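Local coordinates for catechol 1,2 dioxygenase (Acinetobacter radioresistens, PDB 2XSU), which probably catalyses the ferric-iron-dependent intradiol cleavage of catechol by dioxygen to cis,cis-muconate, an early step of the beta-ketoadipate pathway, at residues 109-114 with 165-170; 153-158 with 180-185; 220-225 with 239-244. The protein carries 1 engineered substitution. One frame throughout, in Å; residues are numbered along the deposited sequence.

Contact 1: residues 109-114 with 165-170. With FE (Fe (III) ion), chain B.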
loop_
_atom_site.group_PDB
_atom_site.type_symbol
_atom_site.label_atom_id
_atom_site.label_comp_id
_atom_site.label_asym_id
_atom_site.label_seq_id
_atom_site.Cartn_x
_atom_site.Cartn_y
_atom_site.Cartn_z
ATOM N N GLY A 109 -1.891 8.792 -16.254
ATOM C CA GLY A 109 -0.863 7.769 -16.093
ATOM C C GLY A 109 0.149 8.212 -15.048
ATOM O O GLY A 109 0.101 9.349 -14.561
ATOM N N PRO A 110 1.096 7.327 -14.729
ATOM C CA PRO A 110 2.034 7.594 -13.663
ATOM C C PRO A 110 3.396 8.107 -14.093
ATOM O O PRO A 110 4.315 8.153 -13.238
ATOM C CB PRO A 110 2.186 6.203 -13.018
ATOM C CG PRO A 110 2.106 5.262 -14.155
ATOM C CD PRO A 110 1.096 5.914 -15.127
ATOM N N LEU A 111 3.544 8.514 -15.358
ATOM C CA LEU A 111 4.910 8.724 -15.901
ATOM C C LEU A 111 5.225 10.166 -16.346
ATOM O O LEU A 111 6.220 10.408 -17.069
ATOM C CB LEU A 111 5.199 7.722 -17.032
ATOM C CG LEU A 111 4.989 6.251 -16.661
ATOM C CD1 LEU A 111 5.240 5.350 -17.893
ATOM C CD2 LEU A 111 5.851 5.831 -15.464
ATOM N N TYR A 112 4.424 11.139 -15.915
ATOM C CA TYR A 112 4.809 12.539 -16.131
ATOM C C TYR A 112 6.074 12.911 -15.372
ATOM O O TYR A 112 6.276 12.465 -14.233
ATOM C CB TYR A 112 3.668 13.488 -15.746
ATOM C CG TYR A 112 4.016 14.960 -15.887
ATOM C CD1 TYR A 112 4.017 15.593 -17.139
ATOM C CD2 TYR A 112 4.331 15.725 -14.760
ATOM C CE1 TYR A 112 4.331 16.952 -17.260
ATOM C CE2 TYR A 112 4.629 17.080 -14.852
ATOM C CZ TYR A 112 4.625 17.700 -16.095
ATOM O OH TYR A 112 4.919 19.050 -16.190
ATOM N N VAL A 113 6.928 13.711 -16.023
ATOM C CA VAL A 113 8.120 14.296 -15.353
ATOM C C VAL A 113 8.145 15.826 -15.589
ATOM O O VAL A 113 8.151 16.274 -16.725
ATOM C CB VAL A 113 9.442 13.624 -15.811
ATOM C CG1 VAL A 113 10.646 14.263 -15.037
ATOM C CG2 VAL A 113 9.387 12.103 -15.623
ATOM N N ALA A 114 8.194 16.638 -14.518
ATOM C CA ALA A 114 8.244 18.090 -14.646
ATOM C C ALA A 114 9.676 18.533 -14.968
ATOM O O ALA A 114 10.615 17.854 -14.578
ATOM C CB ALA A 114 7.765 18.753 -13.347
ATOM N N GLY A 165 8.535 1.025 -26.407
ATOM C CA GLY A 165 7.479 1.231 -25.416
ATOM C C GLY A 165 7.978 1.737 -24.066
ATOM O O GLY A 165 7.253 1.614 -23.072
ATOM N N ASN A 166 9.175 2.348 -24.044
ATOM C CA ASN A 166 9.788 2.848 -22.792
ATOM C C ASN A 166 9.823 4.379 -22.722
ATOM O O ASN A 166 9.958 5.057 -23.753
ATOM C CB ASN A 166 11.231 2.309 -22.630
ATOM C CG ASN A 166 11.309 0.779 -22.577
ATOM O OD1 ASN A 166 12.232 0.165 -23.152
ATOM N ND2 ASN A 166 10.360 0.155 -21.905
ATOM N N TYR A 167 9.729 4.911 -21.499
ATOM C CA TYR A 167 9.703 6.351 -21.249
ATOM C C TYR A 167 11.005 6.812 -20.601
ATOM O O TYR A 167 11.561 6.108 -19.749
ATOM C CB TYR A 167 8.571 6.684 -20.285
ATOM C CG TYR A 167 7.172 6.671 -20.869
ATOM C CD1 TYR A 167 6.513 7.872 -21.135
ATOM C CD2 TYR A 167 6.487 5.477 -21.071
ATOM C CE1 TYR A 167 5.237 7.874 -21.627
ATOM C CE2 TYR A 167 5.184 5.468 -21.578
ATOM C CZ TYR A 167 4.573 6.660 -21.838
ATOM O OH TYR A 167 3.277 6.683 -22.310
ATOM N N SER A 168 11.469 7.992 -20.987
ATOM C CA SER A 168 12.679 8.555 -20.377
ATOM C C SER A 168 12.446 8.843 -18.889
ATOM O O SER A 168 11.295 8.963 -18.419
ATOM C CB SER A 168 13.142 9.812 -21.120
ATOM O OG SER A 168 12.178 10.866 -20.966
ATOM N N PHE A 169 13.576 8.930 -18.178
ATOM C CA PHE A 169 13.670 9.162 -16.742
ATOM C C PHE A 169 13.482 7.843 -16.032
ATOM O O PHE A 169 14.325 7.449 -15.228
ATOM C CB PHE A 169 12.729 10.283 -16.245
ATOM C CG PHE A 169 12.868 10.578 -14.773
ATOM C CD1 PHE A 169 13.856 11.464 -14.325
ATOM C CD2 PHE A 169 12.027 9.965 -13.841
ATOM C CE1 PHE A 169 13.994 11.745 -12.949
ATOM C CE2 PHE A 169 12.155 10.228 -12.477
ATOM C CZ PHE A 169 13.147 11.128 -12.038
ATOM N N PHE A 170 12.401 7.138 -16.351
ATOM C CA PHE A 170 12.170 5.798 -15.842
ATOM C C PHE A 170 13.091 4.765 -16.474
ATOM O O PHE A 170 13.638 3.912 -15.765
ATOM C CB PHE A 170 10.677 5.444 -15.952
ATOM C CG PHE A 170 9.818 6.415 -15.215
ATOM C CD1 PHE A 170 9.625 6.284 -13.843
ATOM C CD2 PHE A 170 9.280 7.518 -15.864
ATOM C CE1 PHE A 170 8.892 7.209 -13.141
ATOM C CE2 PHE A 170 8.542 8.450 -15.172
ATOM C CZ PHE A 170 8.341 8.295 -13.792
HETATM FE FE FE B . 1.645 6.459 -21.283
HETATM O O HOH W 1 1.623 6.151 -19.161
#
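Leu111 serves two aromatic rings at once, one with each methyl. CD2 sits over the centre of the Phe170 ring, 3.7 Å from its centroid and only 8° off the ring normal. CD1 turns instead to Tyr167, where it lies over the face but displaced toward the rim, 3.4 Å from CD2 of that tyrosine; the two side chains meet at about a right angle. With CG anti to the carbonyl carbon (chi1 -54°), CD1 continues outward to Tyr167 and CD2 branches to Phe170. Tyr167 is one of the two tyrosines that, with two histidines, bind the ferric ion in this intradiol dioxygenase: its OH is 1.9 Å from the iron, and Tyr201, His225 and His227 complete the protein ligands. CD1 of Leu111 thus packs on the ring of a first-shell ligand. On the other side of Phe170, CD2 of Phe169 lies over the ring centre, so this ring is sandwiched between Leu111 and its own chain neighbour. Val113 extends the apolar surface: its CG2 touches Phe169 CD2 and Phe170 CE2, each at 3.8 Å. The backbones share no hydrogen bond; Arg180 joins them instead, donating to Leu111 O and to Ser168 O.

Contact 2: residues 153-158 with 180-185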
loop_
_atom_site.group_PDB
_atom_site.type_symbol
_atom_site.label_atom_id
_atom_site.label_comp_id
_atom_site.label_asym_id
_atom_site.label_seq_id
_atom_site.Cartn_x
_atom_site.Cartn_y
_atom_site.Cartn_z
ATOM N N GLY A 153 0.066 31.352 -26.733
ATOM C CA GLY A 153 0.782 31.196 -25.472
ATOM C C GLY A 153 0.268 30.096 -24.554
ATOM O O GLY A 153 0.709 29.983 -23.413
ATOM N N ALA A 154 -0.641 29.270 -25.069
ATOM C CA ALA A 154 -1.083 28.083 -24.340
ATOM C C ALA A 154 0.091 27.121 -24.184
ATOM O O ALA A 154 0.895 26.959 -25.112
ATOM C CB ALA A 154 -2.234 27.414 -25.065
ATOM N N LYS A 155 0.192 26.505 -23.011
ATOM C CA LYS A 155 1.279 25.582 -22.688
ATOM C C LYS A 155 0.865 24.148 -23.045
ATOM O O LYS A 155 0.001 23.579 -22.375
ATOM C CB LYS A 155 1.565 25.701 -21.199
ATOM C CG LYS A 155 2.809 25.054 -20.735
ATOM C CD LYS A 155 3.107 25.491 -19.305
ATOM C CE LYS A 155 4.238 24.684 -18.700
ATOM N NZ LYS A 155 4.670 25.205 -17.360
ATOM N N VAL A 156 1.472 23.583 -24.092
ATOM C CA VAL A 156 1.143 22.222 -24.558
ATOM C C VAL A 156 2.268 21.312 -24.097
ATOM O O VAL A 156 3.396 21.386 -24.619
ATOM C CB VAL A 156 0.974 22.171 -26.091
ATOM C CG1 VAL A 156 0.650 20.715 -26.548
ATOM C CG2 VAL A 156 -0.139 23.142 -26.524
ATOM N N GLU A 157 1.995 20.462 -23.097
ATOM C CA GLU A 157 3.007 19.564 -22.574
ATOM C C GLU A 157 2.745 18.183 -23.097
ATOM O O GLU A 157 1.638 17.683 -22.925
ATOM C CB GLU A 157 2.975 19.545 -21.041
ATOM C CG GLU A 157 3.223 20.910 -20.425
ATOM C CD GLU A 157 3.307 20.816 -18.922
ATOM O OE1 GLU A 157 4.267 20.193 -18.419
ATOM O OE2 GLU A 157 2.409 21.407 -18.247
ATOM N N VAL A 158 3.746 17.587 -23.758
ATOM C CA VAL A 158 3.592 16.243 -24.365
ATOM C C VAL A 158 4.670 15.290 -23.872
ATOM O O VAL A 158 5.838 15.681 -23.657
ATOM C CB VAL A 158 3.564 16.309 -25.928
ATOM C CG1 VAL A 158 2.225 16.844 -26.412
ATOM C CG2 VAL A 158 4.667 17.211 -26.435
ATOM N N ARG A 180 9.918 14.206 -24.219
ATOM C CA ARG A 180 9.133 15.052 -23.311
ATOM C C ARG A 180 9.433 16.507 -23.637
ATOM O O ARG A 180 10.587 16.937 -23.569
ATOM C CB ARG A 180 9.535 14.763 -21.848
ATOM C CG ARG A 180 9.370 13.307 -21.408
ATOM C CD ARG A 180 9.944 13.108 -19.996
ATOM N NE ARG A 180 9.797 11.735 -19.546
ATOM C CZ ARG A 180 8.677 11.227 -19.028
ATOM N NH1 ARG A 180 7.599 12.005 -18.896
ATOM N NH2 ARG A 180 8.650 9.953 -18.668
ATOM N N ARG A 181 8.408 17.281 -23.967
ATOM C CA ARG A 181 8.575 18.696 -24.334
ATOM C C ARG A 181 7.400 19.548 -23.876
ATOM O O ARG A 181 6.252 19.064 -23.779
ATOM C CB ARG A 181 8.751 18.873 -25.838
ATOM C CG ARG A 181 10.002 18.243 -26.452
ATOM C CD ARG A 181 11.306 18.913 -25.970
ATOM N NE ARG A 181 12.432 18.338 -26.718
ATOM C CZ ARG A 181 13.136 17.282 -26.345
ATOM N NH1 ARG A 181 12.878 16.668 -25.196
ATOM N NH2 ARG A 181 14.137 16.824 -27.119
ATOM N N THR A 182 7.676 20.836 -23.666
ATOM C CA THR A 182 6.638 21.830 -23.493
ATOM C C THR A 182 6.736 22.768 -24.681
ATOM O O THR A 182 7.821 23.330 -24.938
ATOM C CB THR A 182 6.851 22.639 -22.193
ATOM O OG1 THR A 182 6.743 21.748 -21.081
ATOM C CG2 THR A 182 5.821 23.777 -22.067
ATOM N N ILE A 183 5.614 22.944 -25.364
ATOM C CA ILE A 183 5.527 23.820 -26.553
ATOM C C ILE A 183 4.497 24.922 -26.272
ATOM O O ILE A 183 3.343 24.643 -25.962
ATOM C CB ILE A 183 5.101 23.064 -27.843
ATOM C CG1 ILE A 183 5.970 21.843 -28.097
ATOM C CG2 ILE A 183 5.182 24.011 -29.065
ATOM C CD1 ILE A 183 5.411 20.900 -29.192
ATOM N N LEU A 184 4.899 26.192 -26.402
ATOM C CA LEU A 184 3.922 27.274 -26.230
ATOM C C LEU A 184 3.316 27.596 -27.576
ATOM O O LEU A 184 4.039 27.766 -28.555
ATOM C CB LEU A 184 4.577 28.547 -25.629
ATOM C CG LEU A 184 5.347 28.362 -24.322
ATOM C CD1 LEU A 184 6.110 29.670 -23.923
ATOM C CD2 LEU A 184 4.406 27.900 -23.209
ATOM N N THR A 185 1.985 27.669 -27.652
ATOM C CA THR A 185 1.353 27.914 -28.958
ATOM C C THR A 185 1.774 29.297 -29.492
ATOM O O THR A 185 1.983 30.247 -28.711
ATOM C CB THR A 185 -0.174 27.819 -28.947
ATOM O OG1 THR A 185 -0.689 28.719 -27.968
ATOM C CG2 THR A 185 -0.630 26.361 -28.585
HETATM O O HOH W 2 6.214 19.268 -20.170
#
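Strands 155-158 and 180-184 run antiparallel, their axes 4.6 Å apart at closest and their directions 162° apart, with Val156–Ile183 and Val158–Arg181 as hydrogen-bonded pairs and Lys155–Leu184 and Glu157–Thr182 as non-hydrogen-bonded ones. The bond from Ile183 N to Val156 O is nearly straight and 2.8 Å long. Beyond the regular pairing, Thr185 closes the end: its N donates to Ala154 O, while its OG1 accepts from Ala154 N at 3.0 Å, a more bent bond of 135°. The hydroxyl reaches that amide by standing between its own backbone N and carbonyl carbon (chi1 56°), and it is also hydrogen-bonded to Ile151 O.

On the face bearing Lys155, Glu157, Thr182 and Leu184, Thr182 divides its two branches. CG2 packs on the extended lysine chain, 3.5 Å from Lys155 CG, and Leu184 CD2 covers the CA and CG of the same lysine. The hydroxyl lies alongside Glu157, pointing the same way, and a water bridges the two, 2.8 Å from Glu157 OE1 and 2.7 Å from Thr182 OG1. That carboxylate oxygen is also hydrogen-bonded to Tyr112 OH, so two groups grip it. Val156, on the face it shares with Val158, Arg181 and Ile183, brings its CG2 to Thr185 CG2 at 3.9 Å, the side chains crossing at about a right angle.

The pairing closes the long loop that carries the iron ligand Tyr167. Within the mixed sheet of the dioxygenase domain, strand 155-159 is paired on its far edge with strand 221-231 and strand 180-184 with strand 118-120, while Val143 of strand 136-145 packs against Ala154, Val156 and Thr185.

Contact 3: residues 220-225 with 239-244. With FE (Fe (III) ion), chain B.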
loop_
_atom_site.group_PDB
_atom_site.type_symbol
_atom_site.label_atom_id
_atom_site.label_comp_id
_atom_site.label_asym_id
_atom_site.label_seq_id
_atom_site.Cartn_x
_atom_site.Cartn_y
_atom_site.Cartn_z
ATOM N N GLY A 220 -1.763 -6.753 -19.525
ATOM C CA GLY A 220 -1.326 -5.462 -18.987
ATOM C C GLY A 220 -0.893 -4.460 -20.029
ATOM O O GLY A 220 -0.012 -3.642 -19.775
ATOM N N ASN A 221 -1.544 -4.501 -21.189
ATOM C CA ASN A 221 -1.112 -3.686 -22.329
ATOM C C ASN A 221 -1.921 -2.402 -22.539
ATOM O O ASN A 221 -3.135 -2.399 -22.365
ATOM C CB ASN A 221 -1.200 -4.512 -23.626
ATOM C CG ASN A 221 -0.321 -5.763 -23.597
ATOM O OD1 ASN A 221 -0.833 -6.893 -23.683
ATOM N ND2 ASN A 221 0.973 -5.573 -23.440
ATOM N N ARG A 222 -1.237 -1.345 -23.000
ATOM C CA ARG A 222 -1.897 -0.119 -23.468
ATOM C C ARG A 222 -1.631 0.046 -24.977
ATOM O O ARG A 222 -0.535 -0.281 -25.438
ATOM C CB ARG A 222 -1.367 1.127 -22.750
ATOM C CG ARG A 222 -1.470 1.044 -21.244
ATOM C CD ARG A 222 -1.527 2.410 -20.650
ATOM N NE ARG A 222 -2.759 3.096 -20.979
ATOM C CZ ARG A 222 -2.958 4.393 -20.803
ATOM N NH1 ARG A 222 -1.986 5.174 -20.318
ATOM N NH2 ARG A 222 -4.119 4.917 -21.136
ATOM N N PRO A 223 -2.628 0.541 -25.738
ATOM C CA PRO A 223 -2.362 0.927 -27.146
ATOM C C PRO A 223 -1.430 2.126 -27.190
ATOM O O PRO A 223 -1.303 2.880 -26.189
ATOM C CB PRO A 223 -3.736 1.329 -27.688
ATOM C CG PRO A 223 -4.435 1.917 -26.441
ATOM C CD PRO A 223 -3.956 1.013 -25.294
ATOM N N SER A 224 -0.804 2.326 -28.341
ATOM C CA SER A 224 0.052 3.514 -28.570
ATOM C C SER A 224 -0.733 4.803 -28.273
ATOM O O SER A 224 -1.948 4.919 -28.573
ATOM C CB SER A 224 0.521 3.547 -30.006
ATOM O OG SER A 224 -0.616 3.602 -30.841
ATOM N N HIS A 225 -0.040 5.779 -27.666
ATOM C CA HIS A 225 -0.701 7.038 -27.278
ATOM C C HIS A 225 0.348 8.122 -26.997
ATOM O O HIS A 225 1.523 7.831 -26.753
ATOM C CB HIS A 225 -1.562 6.842 -25.994
ATOM C CG HIS A 225 -0.777 6.342 -24.810
ATOM N ND1 HIS A 225 -0.501 5.001 -24.610
ATOM C CD2 HIS A 225 -0.194 7.004 -23.771
ATOM C CE1 HIS A 225 0.213 4.858 -23.504
ATOM N NE2 HIS A 225 0.409 6.053 -22.967
ATOM N N THR A 239 -6.163 17.508 -18.971
ATOM C CA THR A 239 -5.324 16.306 -18.996
ATOM C C THR A 239 -5.940 15.376 -20.027
ATOM O O THR A 239 -7.101 14.985 -19.905
ATOM C CB THR A 239 -5.287 15.596 -17.624
ATOM O OG1 THR A 239 -4.743 16.487 -16.634
ATOM C CG2 THR A 239 -4.421 14.285 -17.698
ATOM N N THR A 240 -5.189 15.048 -21.081
ATOM C CA THR A 240 -5.763 14.204 -22.146
ATOM C C THR A 240 -4.692 13.376 -22.863
ATOM O O THR A 240 -3.555 13.308 -22.401
ATOM C CB THR A 240 -6.626 15.056 -23.128
ATOM O OG1 THR A 240 -7.450 14.191 -23.937
ATOM C CG2 THR A 240 -5.743 15.931 -23.985
ATOM N N GLN A 241 -5.102 12.660 -23.915
ATOM C CA GLN A 241 -4.172 11.962 -24.807
ATOM C C GLN A 241 -4.812 11.823 -26.181
ATOM O O GLN A 241 -5.995 12.085 -26.339
ATOM C CB GLN A 241 -3.837 10.574 -24.293
ATOM C CG GLN A 241 -4.923 9.558 -24.434
ATOM C CD GLN A 241 -4.547 8.220 -23.823
ATOM O OE1 GLN A 241 -3.534 8.100 -23.106
ATOM N NE2 GLN A 241 -5.370 7.211 -24.095
ATOM N N PHE A 242 -4.018 11.396 -27.158
ATOM C CA PHE A 242 -4.638 10.729 -28.301
ATOM C C PHE A 242 -4.117 9.314 -28.411
ATOM O O PHE A 242 -2.984 9.013 -27.974
ATOM C CB PHE A 242 -4.508 11.497 -29.652
ATOM C CG PHE A 242 -3.110 11.630 -30.192
ATOM C CD1 PHE A 242 -2.459 10.557 -30.809
ATOM C CD2 PHE A 242 -2.433 12.859 -30.140
ATOM C CE1 PHE A 242 -1.145 10.668 -31.307
ATOM C CE2 PHE A 242 -1.126 12.994 -30.655
ATOM C CZ PHE A 242 -0.472 11.903 -31.229
ATOM N N ASN A 243 -4.979 8.432 -28.933
ATOM C CA ASN A 243 -4.597 7.084 -29.326
ATOM C C ASN A 243 -4.565 7.053 -30.833
ATOM O O ASN A 243 -5.011 8.012 -31.493
ATOM C CB ASN A 243 -5.637 6.081 -28.861
ATOM C CG ASN A 243 -5.596 5.863 -27.397
ATOM O OD1 ASN A 243 -4.665 5.228 -26.880
ATOM N ND2 ASN A 243 -6.576 6.411 -26.694
ATOM N N ILE A 244 -3.949 6.000 -31.369
ATOM C CA ILE A 244 -3.740 5.916 -32.817
ATOM C C ILE A 244 -4.554 4.772 -33.370
ATOM O O ILE A 244 -4.449 3.622 -32.892
ATOM C CB ILE A 244 -2.236 5.751 -33.131
ATOM C CG1 ILE A 244 -1.463 6.971 -32.605
ATOM C CG2 ILE A 244 -2.018 5.575 -34.655
ATOM C CD1 ILE A 244 0.022 6.888 -32.737
HETATM FE FE FE B . 1.645 6.459 -21.283
HETATM O O HOH W 3 -3.734 3.477 -30.202
HETATM O O HOH W 1 1.623 6.151 -19.161
#
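Ser224 O receives a hydrogen bond from a water at 2.8 Å, and the same water accepts one from Ile244 N across the contact, also at 2.8 Å. This bridge, with a CA-H...O contact from Asn243 CA to Ser224 O, links the two arms of the beta hairpin formed by strands 221-231 and 238-244 where their directions diverge. A second CA-H...O contact runs from His225 CA to Phe242 O (3.1 Å). His225 is a ligand of the ferric ion, its NE2 2.1 Å from the metal. The other ring nitrogen is held by its own segment: with CG between the backbone N and the carbonyl carbon (chi1 58°), the ring is turned back so that ND1 donates to Pro223 O at 2.8 Å in an almost perfectly straight bond (177°), the carbonyl oxygen lying in the ring plane. This fixes the imidazole's rotation. CZ of Arg222 lies over one ring face, offset toward the rim, and Arg222 NE forms a salt bridge with Asp253. The Gln241 side chain crosses that of His225 obliquely, the amide and ring planes 30° apart. The hydroxyl of Ser224 rests against Ile244, OG to CB 3.5 Å.

Along the chain contacts 1 and 2 interlock, since their segments alternate in the order 109-114, 153-158, 165-170 and 180-185, whereas contact 3 follows both. All lie in the dioxygenase domain. Contacts 1 and 3 have centres about 13 Å apart and share the ferric ion and its bound water: one supplies a tyrosine ligand from a loop, the other a histidine from a strand. Contact 2 lies farther from the metal, its centre about 17 Å from contact 1's and 19 Å from contact 3's. It is tied to contact 1 through Arg180 and Glu157, and to contact 3 through neighbouring strands 155-159 and 221-231. The mixed sheet carries contacts 2 and 3; contact 1 adds a loop ligand.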